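Side-chain contacts in RagB/SusD domain protein (Flavobacterium johnsoniae, PDB 5J90), which binds chitin, probably as the surface-exposed SusD-like lipoprotein of a polysaccharide utilization locus: residues K95-N100 with E125-M130; V200-T205 with Y328-A333. All coordinates share one frame; numbering follows the deposited sequence.

Interaction 1: K95-N100 with E125-M130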
ATOM      1  N   LYS A  95       2.580  28.546  -4.767  1.00  9.97           N
ATOM      2  CA  LYS A  95       2.877  29.950  -5.013  1.00 13.74           C
ATOM      3  C   LYS A  95       3.176  30.706  -3.720  1.00 11.92           C
ATOM      4  O   LYS A  95       4.025  31.598  -3.694  1.00 14.32           O
ATOM      5  CB  LYS A  95       1.707  30.607  -5.745  1.00 14.16           C
ATOM      6  CG  LYS A  95       1.900  32.086  -6.056  1.00 26.97           C
ATOM      7  CD  LYS A  95       2.757  32.279  -7.294  1.00 32.69           C
ATOM      8  CE  LYS A  95       2.975  33.756  -7.590  1.00 34.66           C
ATOM      9  NZ  LYS A  95       3.774  33.947  -8.830  1.00 39.49           N
ATOM     10  N   ASN A  96       2.493  30.331  -2.643  1.00 11.37           N
ATOM     11  CA  ASN A  96       2.548  31.117  -1.409  1.00 12.14           C
ATOM     12  C   ASN A  96       3.281  30.470  -0.258  1.00 15.59           C
ATOM     13  O   ASN A  96       3.981  31.148   0.485  1.00 17.35           O
ATOM     14  CB  ASN A  96       1.143  31.496  -0.968  1.00 12.83           C
ATOM     15  CG  ASN A  96       0.485  32.433  -1.935  1.00 17.77           C
ATOM     16  OD1 ASN A  96       0.930  33.568  -2.104  1.00 18.01           O
ATOM     17  ND2 ASN A  96      -0.559  31.964  -2.600  1.00 17.78           N
ATOM     18  N   VAL A  97       3.108  29.170  -0.078  1.00 11.26           N
ATOM     19  CA  VAL A  97       3.845  28.495   0.978  1.00 11.23           C
ATOM     20  C   VAL A  97       5.220  28.047   0.491  1.00 10.80           C
ATOM     21  O   VAL A  97       6.248  28.462   1.033  1.00 11.55           O
ATOM     22  CB  VAL A  97       3.052  27.306   1.557  1.00 11.83           C
ATOM     23  CG1 VAL A  97       3.890  26.569   2.585  1.00 13.60           C
ATOM     24  CG2 VAL A  97       1.753  27.806   2.174  1.00 14.17           C
ATOM     25  N   MET A  98       5.251  27.207  -0.542  1.00 11.12           N
ATOM     26  CA  MET A  98       6.520  26.638  -0.975  1.00 10.13           C
ATOM     27  C   MET A  98       7.488  27.689  -1.505  1.00  9.88           C
ATOM     28  O   MET A  98       8.668  27.669  -1.162  1.00 11.09           O
ATOM     29  CB  MET A  98       6.316  25.515  -2.002  1.00 10.05           C
ATOM     30  CG  MET A  98       7.572  24.710  -2.270  1.00  9.59           C
ATOM     31  SD  MET A  98       8.060  23.735  -0.822  1.00 11.11           S
ATOM     32  CE  MET A  98       9.448  22.839  -1.525  1.00 14.10           C
ATOM     33  N   PHE A  99       6.997  28.600  -2.341  1.00 11.33           N
ATOM     34  CA  PHE A  99       7.918  29.579  -2.902  1.00 12.05           C
ATOM     35  C   PHE A  99       8.585  30.414  -1.817  1.00 11.19           C
ATOM     36  O   PHE A  99       9.788  30.670  -1.867  1.00 11.61           O
ATOM     37  CB  PHE A  99       7.273  30.514  -3.922  1.00 14.46           C
ATOM     38  CG  PHE A  99       8.185  31.630  -4.319  1.00 16.45           C
ATOM     39  CD1 PHE A  99       9.210  31.407  -5.222  1.00 17.72           C
ATOM     40  CD2 PHE A  99       8.074  32.880  -3.729  1.00 17.35           C
ATOM     41  CE1 PHE A  99      10.087  32.419  -5.561  1.00 21.04           C
ATOM     42  CE2 PHE A  99       8.950  33.900  -4.070  1.00 16.90           C
ATOM     43  CZ  PHE A  99       9.958  33.665  -4.979  1.00 18.21           C
ATOM     44  N   ASN A 100       7.805  30.841  -0.833  1.00 12.75           N
ATOM     45  CA  ASN A 100       8.383  31.654   0.219  1.00 12.87           C
ATOM     46  C   ASN A 100       9.306  30.884   1.153  1.00 14.10           C
ATOM     47  O   ASN A 100      10.285  31.429   1.643  1.00 13.07           O
ATOM     48  CB  ASN A 100       7.307  32.447   0.955  1.00 12.84           C
ATOM     49  CG  ASN A 100       6.744  33.546   0.092  1.00 14.47           C
ATOM     50  OD1 ASN A 100       7.449  34.498  -0.240  1.00 17.74           O
ATOM     51  ND2 ASN A 100       5.491  33.414  -0.298  1.00 13.02           N
ATOM     52  N   GLU A 125       4.510  22.559   8.046  1.00  7.87           N
ATOM     53  CA  GLU A 125       3.092  22.711   8.364  1.00  8.05           C
ATOM     54  C   GLU A 125       2.239  22.840   7.105  1.00  7.92           C
ATOM     55  O   GLU A 125       1.186  22.211   6.993  1.00  9.22           O
ATOM     56  CB  GLU A 125       2.870  23.910   9.293  1.00  8.49           C
ATOM     57  CG  GLU A 125       1.412  24.363   9.410  1.00  9.03           C
ATOM     58  CD  GLU A 125       0.437  23.288   9.898  1.00  8.95           C
ATOM     59  OE1 GLU A 125       0.865  22.233  10.435  1.00  9.55           O
ATOM     60  OE2 GLU A 125      -0.788  23.516   9.732  1.00  9.73           O
ATOM     61  N   GLY A 126       2.686  23.637   6.138  1.00  8.40           N
ATOM     62  CA  GLY A 126       1.917  23.776   4.914  1.00  9.21           C
ATOM     63  C   GLY A 126       2.070  22.602   3.962  1.00  9.19           C
ATOM     64  O   GLY A 126       1.091  22.138   3.355  1.00  8.83           O
ATOM     65  N   MET A 127       3.293  22.106   3.810  1.00  8.21           N
ATOM     66  CA  MET A 127       3.545  21.105   2.774  1.00  7.51           C
ATOM     67  C   MET A 127       3.193  19.659   3.142  1.00  8.64           C
ATOM     68  O   MET A 127       2.940  18.852   2.241  1.00  8.01           O
ATOM     69  CB  MET A 127       4.971  21.225   2.215  1.00  9.16           C
ATOM     70  CG  MET A 127       5.277  22.615   1.619  1.00 10.71           C
ATOM     71  SD  MET A 127       4.127  23.160   0.326  1.00 10.58           S
ATOM     72  CE  MET A 127       4.496  21.984  -0.973  1.00 11.22           C
ATOM     73  N   HIS A 128       3.140  19.319   4.434  1.00  7.44           N
ATOM     74  CA  HIS A 128       2.666  17.970   4.770  1.00  8.29           C
ATOM     75  C   HIS A 128       1.222  17.790   4.300  1.00  7.54           C
ATOM     76  O   HIS A 128       0.828  16.708   3.859  1.00  7.34           O
ATOM     77  CB  HIS A 128       2.842  17.605   6.262  1.00  7.69           C
ATOM     78  CG  HIS A 128       1.734  18.091   7.157  1.00  6.43           C
ATOM     79  ND1 HIS A 128       1.689  19.374   7.661  1.00  7.31           N
ATOM     80  CD2 HIS A 128       0.625  17.465   7.625  1.00  7.67           C
ATOM     81  CE1 HIS A 128       0.606  19.516   8.409  1.00  7.78           C
ATOM     82  NE2 HIS A 128      -0.055  18.372   8.406  1.00  7.96           N
ATOM     83  N   ARG A 129       0.436  18.866   4.347  1.00  7.11           N
ATOM     84  CA  ARG A 129      -0.931  18.831   3.831  1.00  7.49           C
ATOM     85  C   ARG A 129      -0.933  18.512   2.337  1.00  6.74           C
ATOM     86  O   ARG A 129      -1.744  17.711   1.852  1.00  7.64           O
ATOM     87  CB  ARG A 129      -1.629  20.168   4.103  1.00  7.55           C
ATOM     88  CG  ARG A 129      -1.938  20.393   5.584  1.00  8.66           C
ATOM     89  CD  ARG A 129      -2.116  21.886   5.936  1.00  9.06           C
ATOM     90  NE  ARG A 129      -3.001  22.606   5.010  1.00  9.34           N
ATOM     91  CZ  ARG A 129      -4.328  22.651   5.098  1.00 10.11           C
ATOM     92  NH1 ARG A 129      -4.976  22.011   6.065  1.00 10.85           N
ATOM     93  NH2 ARG A 129      -5.033  23.342   4.207  1.00 11.38           N
ATOM     94  N   MET A 130      -0.010  19.130   1.606  1.00  6.98           N
ATOM     95  CA  MET A 130       0.113  18.899   0.171  1.00  8.05           C
ATOM     96  C   MET A 130       0.407  17.437  -0.154  1.00  6.65           C
ATOM     97  O   MET A 130      -0.289  16.829  -0.970  1.00  7.66           O
ATOM     98  CB  MET A 130       1.199  19.806  -0.407  1.00  8.49           C
ATOM     99  CG  MET A 130       1.210  19.861  -1.939  1.00  8.75           C
ATOM    100  SD  MET A 130      -0.156  20.830  -2.655  1.00  9.19           S
ATOM    101  CE  MET A 130       0.299  22.487  -2.128  1.00  9.56           C
TER
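Met-127 of helix 113-134 reaches into the groove beside Val-97 and Met-98 of helix 83-108. These consecutive helices pack as a buried pair within the TPR-like helical scaffold of a SusD protein, their short segments crossing at -118° with axes 9.6 Å apart. Met-127 leaves its backbone toward the partner helix and is bent at both chi2 (-56°) and chi3 (-67°), which folds the thioether back on itself. From CB the chain passes to CG, which meets Met-98 SD at 3.9 Å. Next comes Met-127 SD, lodged against Met-98 CB (4.0 Å) and Val-97 CG1 (4.1 Å). At the tip, Met-127 CE returns to Met-98 SD at 4.0 Å; the two side chains cross at about a right angle, and Tyr-139 touches both. An alanine here would strip away all three of these touching atoms and would probably leave a gap beside the Met-98 sulfur. Gly-126, lacking a side chain, lets the partner helix come close: a CB at this position would run into the valine methyl, and instead Val-97 CG1 rests 4.1 Å from Gly-126 CA.

Interaction 2: V200-T205 with Y328-A333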
ATOM      1  N   VAL A 200       9.215  25.741  18.976  1.00 10.45           N
ATOM      2  CA  VAL A 200       9.835  24.422  19.079  1.00 10.27           C
ATOM      3  C   VAL A 200       8.813  23.398  19.566  1.00  9.41           C
ATOM      4  O   VAL A 200       8.740  22.286  19.034  1.00  9.10           O
ATOM      5  CB  VAL A 200      11.079  24.432  19.998  1.00  9.64           C
ATOM      6  CG1 VAL A 200      11.569  23.004  20.256  1.00 10.60           C
ATOM      7  CG2 VAL A 200      12.185  25.282  19.384  1.00 11.75           C
ATOM      8  N   ARG A 201       7.990  23.780  20.536  1.00  8.63           N
ATOM      9  CA  ARG A 201       6.969  22.887  21.062  1.00  8.44           C
ATOM     10  C   ARG A 201       5.966  22.528  19.958  1.00  9.16           C
ATOM     11  O   ARG A 201       5.498  21.381  19.875  1.00  9.49           O
ATOM     12  CB  ARG A 201       6.293  23.528  22.287  1.00  9.42           C
ATOM     13  CG  ARG A 201       5.344  22.619  23.038  1.00 10.69           C
ATOM     14  CD  ARG A 201       4.976  23.206  24.407  1.00 10.81           C
ATOM     15  NE  ARG A 201       6.120  23.262  25.315  1.00 11.00           N
ATOM     16  CZ  ARG A 201       6.683  24.381  25.765  1.00 12.76           C
ATOM     17  NH1 ARG A 201       6.226  25.572  25.388  1.00 11.56           N
ATOM     18  NH2 ARG A 201       7.707  24.309  26.607  1.00 12.75           N
ATOM     19  N   PHE A 202       5.648  23.496  19.099  1.00  9.33           N
ATOM     20  CA  PHE A 202       4.798  23.224  17.943  1.00  8.40           C
ATOM     21  C   PHE A 202       5.505  22.244  17.004  1.00  8.43           C
ATOM     22  O   PHE A 202       4.913  21.240  16.597  1.00  9.20           O
ATOM     23  CB  PHE A 202       4.409  24.517  17.209  1.00  9.35           C
ATOM     24  CG  PHE A 202       3.775  24.284  15.857  1.00  8.93           C
ATOM     25  CD1 PHE A 202       2.713  23.399  15.708  1.00  9.12           C
ATOM     26  CD2 PHE A 202       4.246  24.945  14.733  1.00 10.43           C
ATOM     27  CE1 PHE A 202       2.134  23.172  14.460  1.00  8.99           C
ATOM     28  CE2 PHE A 202       3.667  24.725  13.486  1.00  9.81           C
ATOM     29  CZ  PHE A 202       2.619  23.848  13.355  1.00 10.85           C
ATOM     30  N   ALA A 203       6.767  22.510  16.678  1.00  8.68           N
ATOM     31  CA  ALA A 203       7.515  21.614  15.800  1.00  8.68           C
ATOM     32  C   ALA A 203       7.539  20.185  16.345  1.00  8.76           C
ATOM     33  O   ALA A 203       7.380  19.231  15.579  1.00  8.96           O
ATOM     34  CB  ALA A 203       8.941  22.127  15.581  1.00  9.83           C
ATOM     35  N   ASN A 204       7.748  20.025  17.654  1.00  8.40           N
ATOM     36  CA  ASN A 204       7.719  18.696  18.259  1.00  7.84           C
ATOM     37  C   ASN A 204       6.358  18.030  18.059  1.00  7.94           C
ATOM     38  O   ASN A 204       6.271  16.827  17.767  1.00  8.05           O
ATOM     39  CB  ASN A 204       8.011  18.771  19.765  1.00  8.85           C
ATOM     40  CG  ASN A 204       9.410  19.275  20.083  1.00 10.48           C
ATOM     41  OD1 ASN A 204      10.341  19.146  19.284  1.00  9.59           O
ATOM     42  ND2 ASN A 204       9.566  19.839  21.278  1.00 10.15           N
ATOM     43  N   THR A 205       5.285  18.800  18.226  1.00  7.61           N
ATOM     44  CA  THR A 205       3.945  18.239  18.131  1.00  7.05           C
ATOM     45  C   THR A 205       3.620  17.870  16.676  1.00  7.55           C
ATOM     46  O   THR A 205       2.991  16.846  16.407  1.00  8.00           O
ATOM     47  CB  THR A 205       2.893  19.215  18.684  1.00  7.90           C
ATOM     48  OG1 THR A 205       3.318  19.681  19.971  1.00  8.93           O
ATOM     49  CG2 THR A 205       1.546  18.518  18.844  1.00 10.49           C
ATOM     50  N   TYR A 328      -7.537  28.084  13.958  1.00 10.62           N
ATOM     51  CA  TYR A 328      -6.743  27.036  14.610  1.00 10.36           C
ATOM     52  C   TYR A 328      -6.333  25.961  13.618  1.00  9.66           C
ATOM     53  O   TYR A 328      -7.153  25.466  12.837  1.00 11.35           O
ATOM     54  CB  TYR A 328      -7.512  26.422  15.780  1.00 11.48           C
ATOM     55  CG  TYR A 328      -7.550  27.331  16.988  1.00 10.99           C
ATOM     56  CD1 TYR A 328      -8.417  28.410  17.037  1.00 14.33           C
ATOM     57  CD2 TYR A 328      -6.686  27.139  18.057  1.00 12.21           C
ATOM     58  CE1 TYR A 328      -8.440  29.256  18.132  1.00 14.38           C
ATOM     59  CE2 TYR A 328      -6.699  27.975  19.153  1.00 12.88           C
ATOM     60  CZ  TYR A 328      -7.583  29.031  19.180  1.00 14.67           C
ATOM     61  OH  TYR A 328      -7.604  29.879  20.266  1.00 16.96           O
ATOM     62  N   LEU A 329      -5.052  25.613  13.646  1.00  8.72           N
ATOM     63  CA  LEU A 329      -4.525  24.598  12.743  1.00  9.93           C
ATOM     64  C   LEU A 329      -4.018  23.356  13.478  1.00  9.67           C
ATOM     65  O   LEU A 329      -3.900  22.290  12.877  1.00 10.48           O
ATOM     66  CB  LEU A 329      -3.430  25.190  11.854  1.00 10.82           C
ATOM     67  CG  LEU A 329      -3.919  26.263  10.886  1.00 13.17           C
ATOM     68  CD1 LEU A 329      -2.727  26.922  10.203  1.00 14.90           C
ATOM     69  CD2 LEU A 329      -4.885  25.670   9.868  1.00 16.26           C
ATOM     70  N   MET A 330      -3.717  23.482  14.768  1.00  9.20           N
ATOM     71  CA  MET A 330      -3.375  22.320  15.593  1.00  9.19           C
ATOM     72  C   MET A 330      -3.633  22.654  17.062  1.00  9.33           C
ATOM     73  O   MET A 330      -2.924  23.477  17.648  1.00 10.20           O
ATOM     74  CB  MET A 330      -1.921  21.899  15.385  1.00 10.11           C
ATOM     75  CG  MET A 330      -1.526  20.656  16.183  1.00 11.09           C
ATOM     76  SD  MET A 330       0.228  20.236  16.038  1.00 13.02           S
ATOM     77  CE  MET A 330       0.279  19.546  14.399  1.00 18.85           C
ATOM     78  N   ASN A 331      -4.644  22.020  17.644  1.00  9.44           N
ATOM     79  CA  ASN A 331      -5.001  22.261  19.039  1.00  8.62           C
ATOM     80  C   ASN A 331      -4.202  21.410  20.005  1.00  9.16           C
ATOM     81  O   ASN A 331      -3.798  20.296  19.670  1.00  9.69           O
ATOM     82  CB  ASN A 331      -6.473  21.934  19.281  1.00  9.70           C
ATOM     83  CG  ASN A 331      -7.412  22.752  18.435  1.00  9.74           C
ATOM     84  OD1 ASN A 331      -7.229  23.959  18.266  1.00 12.96           O
ATOM     85  ND2 ASN A 331      -8.446  22.103  17.921  1.00 10.96           N
ATOM     86  N   ALA A 332      -4.012  21.904  21.224  1.00  9.94           N
ATOM     87  CA  ALA A 332      -3.375  21.104  22.255  1.00  8.70           C
ATOM     88  C   ALA A 332      -4.065  19.747  22.450  1.00  8.85           C
ATOM     89  O   ALA A 332      -3.399  18.752  22.738  1.00  8.49           O
ATOM     90  CB  ALA A 332      -3.322  21.889  23.569  1.00 10.95           C
ATOM     91  N   ALA A 333      -5.384  19.692  22.293  1.00  9.08           N
ATOM     92  CA  ALA A 333      -6.098  18.424  22.465  1.00  8.57           C
ATOM     93  C   ALA A 333      -5.520  17.323  21.576  1.00  8.82           C
ATOM     94  O   ALA A 333      -5.377  16.178  22.012  1.00  8.98           O
ATOM     95  CB  ALA A 333      -7.586  18.591  22.200  1.00  9.91           C
TER
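A single sulfur atom makes nearly all of this contact: Met-330 SD lies at the edge of the Phe-202 ring, near its plane, and also presses on the methyl of Thr-205. It sits 5.0 Å from the Phe-202 ring centroid and 82° off the ring normal, a Met-aromatic contact made at the rim, with Phe-202 CE1 the nearest ring atom at 3.8 Å. Met-330 gets there with CG anti to its backbone N and chi2 also extended (-175°); the turn comes only at chi3, swinging CE to 4.1 Å from the same Phe-202 CE1. About one turn along the helix, Thr-205 CG2 packs tightly on Met-330 SD, at 3.5 Å. The threonine presents its methyl while its hydroxyl turns back to its own helix: Thr-205 OG1 donates to Arg-201 O at 2.8 Å, reaching that oxygen from the opposite face to Thr-205 N, and OG1 is also hydrogen-bonded to Met-237 N. Behind Met-330 the chain forms a classic beta bulge, with Leu-329 and Met-330 both facing Phe-244, whose ring in turn stacks with Phe-202. Helix 196-213 is thereby joined to the bulged strand leading into helix 332-344. With no hydrogen bond between the segments, the buried join rests on dispersion, probably helped by the slightly positive ring-edge hydrogens facing a polarisable sulfur.

In the fold
Interactions 1 and 2 have centres about 17 Å apart, and helix 113-134 connects them. Its Met-127 side packs on helix 83-108, whereas Glu-125, two residues earlier, reaches both segments of interaction 2: Glu-125 OE1 lies 3.8 Å from Phe-202 CZ, and Glu-125 OE2 lies 3.8 Å from Leu-329 CB. Both are packing contacts. Arg-209 of helix 196-213 makes a second connection, hydrogen-bonding His-128 and making a weak hydrogen bond to Leu-329 O. Interaction 1 joins helices neighbouring in sequence, while interaction 2 ties segments more than 120 residues apart. Both are buried inside the SusD-like fold; no bound sugar lies among their partners, so neither can be assigned to chitin binding.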